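Local atomic coordinates of vivid PAS protein VVD (Neurospora crassa, PDB entry 3D72), a protein that senses blue light through a flavin bound in its LOV (PAS) domain and forms a rapidly exchanging dimer on light activation. Residues L38-L43 with P49-S54. The protein carries 1 engineered substitution. Residues are numbered along the deposited sequence; the frame is centred on the assembly and turned at random.
With FAD (flavin-adenine dinucleotide), chain C.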
# COMPACT_ATOMS: atom_id res chain seq x y z
N LEU A 38 9.35 -5.96 8.78
CA LEU A 38 8.75 -6.96 7.90
C LEU A 38 9.80 -7.65 7.08
O LEU A 38 10.91 -7.14 6.93
CB LEU A 38 7.73 -6.32 6.96
CG LEU A 38 8.18 -5.33 5.88
CD1 LEU A 38 8.78 -6.07 4.69
CD2 LEU A 38 6.98 -4.50 5.42
N ILE A 39 9.45 -8.82 6.59
CA ILE A 39 10.34 -9.57 5.71
C ILE A 39 9.50 -10.27 4.65
O ILE A 39 8.31 -10.51 4.84
CB ILE A 39 11.21 -10.62 6.46
CG1 ILE A 39 10.34 -11.70 7.10
CG2 ILE A 39 12.04 -9.92 7.52
CD1 ILE A 39 11.16 -12.84 7.68
N LEU A 40 10.12 -10.57 3.51
CA LEU A 40 9.43 -11.26 2.44
C LEU A 40 10.24 -12.52 2.17
O LEU A 40 11.47 -12.44 2.06
CB LEU A 40 9.39 -10.41 1.17
CG LEU A 40 8.49 -10.98 0.07
CD1 LEU A 40 7.02 -10.65 0.37
CD2 LEU A 40 8.88 -10.38 -1.28
N CYS A 41 9.56 -13.66 2.12
CA CYS A 41 10.22 -14.94 1.85
C CYS A 41 9.69 -15.53 0.56
O CYS A 41 8.51 -15.35 0.21
CB CYS A 41 9.99 -15.92 3.00
SG CYS A 41 10.70 -15.35 4.57
N ASP A 42 10.55 -16.25 -0.15
CA ASP A 42 10.17 -16.85 -1.43
C ASP A 42 9.68 -18.29 -1.23
O ASP A 42 10.46 -19.18 -0.92
CB ASP A 42 11.38 -16.84 -2.37
CG ASP A 42 10.98 -17.07 -3.81
OD1 ASP A 42 9.98 -17.77 -4.04
OD2 ASP A 42 11.69 -16.57 -4.72
N LEU A 43 8.39 -18.50 -1.41
CA LEU A 43 7.81 -19.82 -1.24
C LEU A 43 8.28 -20.83 -2.27
O LEU A 43 8.20 -22.04 -2.04
CB LEU A 43 6.28 -19.74 -1.30
CG LEU A 43 5.60 -18.93 -0.20
CD1 LEU A 43 4.12 -18.77 -0.51
CD2 LEU A 43 5.81 -19.61 1.13
N PRO A 49 13.41 -19.06 1.68
CA PRO A 49 14.36 -18.03 2.10
C PRO A 49 13.89 -16.58 2.14
O PRO A 49 13.04 -16.18 1.35
CB PRO A 49 15.50 -18.21 1.11
CG PRO A 49 14.77 -18.54 -0.15
CD PRO A 49 13.73 -19.54 0.32
N ILE A 50 14.47 -15.81 3.06
CA ILE A 50 14.18 -14.39 3.16
C ILE A 50 14.83 -13.74 1.95
O ILE A 50 16.02 -13.92 1.70
CB ILE A 50 14.82 -13.78 4.43
CG1 ILE A 50 14.18 -14.38 5.68
CG2 ILE A 50 14.66 -12.27 4.42
CD1 ILE A 50 14.92 -14.05 6.96
N VAL A 51 14.05 -12.98 1.18
CA VAL A 51 14.59 -12.31 0.00
C VAL A 51 14.53 -10.79 0.17
O VAL A 51 15.05 -10.03 -0.65
CB VAL A 51 13.86 -12.74 -1.31
CG1 VAL A 51 14.15 -14.20 -1.60
CG2 VAL A 51 12.36 -12.53 -1.18
N TYR A 52 13.87 -10.34 1.24
CA TYR A 52 13.78 -8.92 1.56
C TYR A 52 13.56 -8.73 3.05
O TYR A 52 12.75 -9.43 3.64
CB TYR A 52 12.64 -8.23 0.81
CG TYR A 52 12.52 -6.76 1.17
CD1 TYR A 52 11.72 -6.33 2.23
CD2 TYR A 52 13.27 -5.81 0.49
CE1 TYR A 52 11.69 -4.99 2.61
CE2 TYR A 52 13.24 -4.47 0.86
CZ TYR A 52 12.45 -4.07 1.91
OH TYR A 52 12.46 -2.74 2.27
N ALA A 53 14.28 -7.78 3.65
CA ALA A 53 14.12 -7.48 5.07
C ALA A 53 14.10 -5.97 5.25
O ALA A 53 14.96 -5.26 4.74
CB ALA A 53 15.27 -8.10 5.88
N SER A 54 13.10 -5.48 5.98
CA SER A 54 13.00 -4.04 6.20
C SER A 54 14.04 -3.60 7.22
O SER A 54 14.51 -4.40 8.03
CB SER A 54 11.61 -3.65 6.69
OG SER A 54 11.45 -3.93 8.07
PA FAD C . 10.25 -27.71 11.32
O1A FAD C . 11.71 -27.45 11.26
O2A FAD C . 9.72 -28.86 10.54
O5B FAD C . 9.84 -27.85 12.85
C5B FAD C . 8.50 -28.14 13.30
C4B FAD C . 8.58 -28.46 14.79
O4B FAD C . 7.25 -28.81 15.21
C3B FAD C . 9.51 -29.63 15.16
O3B FAD C . 10.47 -29.32 16.14
C2B FAD C . 8.57 -30.76 15.59
O2B FAD C . 8.98 -31.58 16.65
C1B FAD C . 7.22 -30.10 15.83
N9A FAD C . 6.09 -30.80 15.23
C8A FAD C . 5.88 -31.09 13.91
N7A FAD C . 4.78 -31.75 13.67
C5A FAD C . 4.23 -31.94 14.93
C6A FAD C . 3.02 -32.59 15.36
N6A FAD C . 2.19 -33.18 14.50
N1A FAD C . 2.74 -32.61 16.70
C2A FAD C . 3.61 -32.00 17.55
N3A FAD C . 4.76 -31.36 17.26
C4A FAD C . 5.02 -31.38 15.88
N1 FAD C . 10.08 -17.71 12.61
C2 FAD C . 10.58 -17.06 13.69
O2 FAD C . 10.97 -17.66 14.71
N3 FAD C . 10.66 -15.66 13.67
C4 FAD C . 10.28 -14.85 12.60
O4 FAD C . 10.38 -13.60 12.69
C4X FAD C . 9.74 -15.54 11.49
N5 FAD C . 9.34 -14.79 10.36
C5X FAD C . 8.83 -15.49 9.28
C6 FAD C . 8.42 -14.75 8.13
C7 FAD C . 7.94 -15.38 7.01
C7M FAD C . 7.50 -14.50 5.83
C8 FAD C . 7.88 -16.80 6.95
C8M FAD C . 7.38 -17.55 5.73
C9 FAD C . 8.28 -17.56 8.10
C9A FAD C . 8.76 -16.94 9.26
N10 FAD C . 9.17 -17.67 10.45
C10 FAD C . 9.69 -16.97 11.52
C1' FAD C . 9.06 -19.15 10.56
C2' FAD C . 10.16 -20.05 10.04
O2' FAD C . 10.68 -19.49 8.84
C3' FAD C . 9.54 -21.46 9.85
O3' FAD C . 8.48 -21.37 8.90
C4' FAD C . 8.97 -22.05 11.18
O4' FAD C . 10.03 -22.26 12.09
C5' FAD C . 8.19 -23.36 10.97
O5' FAD C . 8.74 -24.13 9.89
P FAD C . 10.00 -25.08 10.06
O1P FAD C . 10.47 -25.37 8.70
O2P FAD C . 11.00 -24.47 10.98
O3P FAD C . 9.49 -26.45 10.72
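With CG1 held between backbone N and carbonyl carbon (chi1 64°), Ile39 reaches out over the flavin-facing side of the hairpin, where its CD1 lies 3.9 Å from Ile50 CG1. Cys41 turns SG to the side of its own backbone N (chi1 -63°), and the sulfur rests against the same Ile50 branch. Ala53, next to Ile39 CG2, completes this face. The FAD lies directly on it: Ile39 CD1 comes within 3.4 Å of flavin C6, and Cys41 SG is 3.5 Å from the methyl C7M, so the strand meets the dimethylbenzene end of the isoalloxazine.

The opposite face carries Leu38, Leu40 and Tyr52. Leu38 CD1 approaches the tyrosine ring at its edge, close to the ring plane, 3.7 Å from Tyr52 CE1, while the CB atoms of Leu40 and Tyr52 meet directly. Helix 12-21 packs over this side, and Tyr52 also touches Met1 of the second subunit.

Between the faces, the antiparallel strands are joined by backbone bonds from Ser54 N to Leu38 O, Leu40 N to Tyr52 O and Asp42 N to Pro49 O. A classic beta bulge interrupts the regular pairing: Val51 and Tyr52 both face Leu40, and Leu40 O accepts a nearly straight bond from Val51 N (2.8 Å, 169° at the hydrogen) and a longer, more bent one from Tyr52 N (3.3 Å). At the hairpin's ends, Asp42 forms a salt bridge with Arg141, and Ser54 OG bonds to the backbone O of the engineered Val36 and to Phe57 N, capping helix 55-61.

The backbone bonds run within the sheet and hold the two strands together, while Ile39 and Cys41 offer the flavin aliphatic carbon and a sulfur, an apolar wall of the PAS-domain pocket.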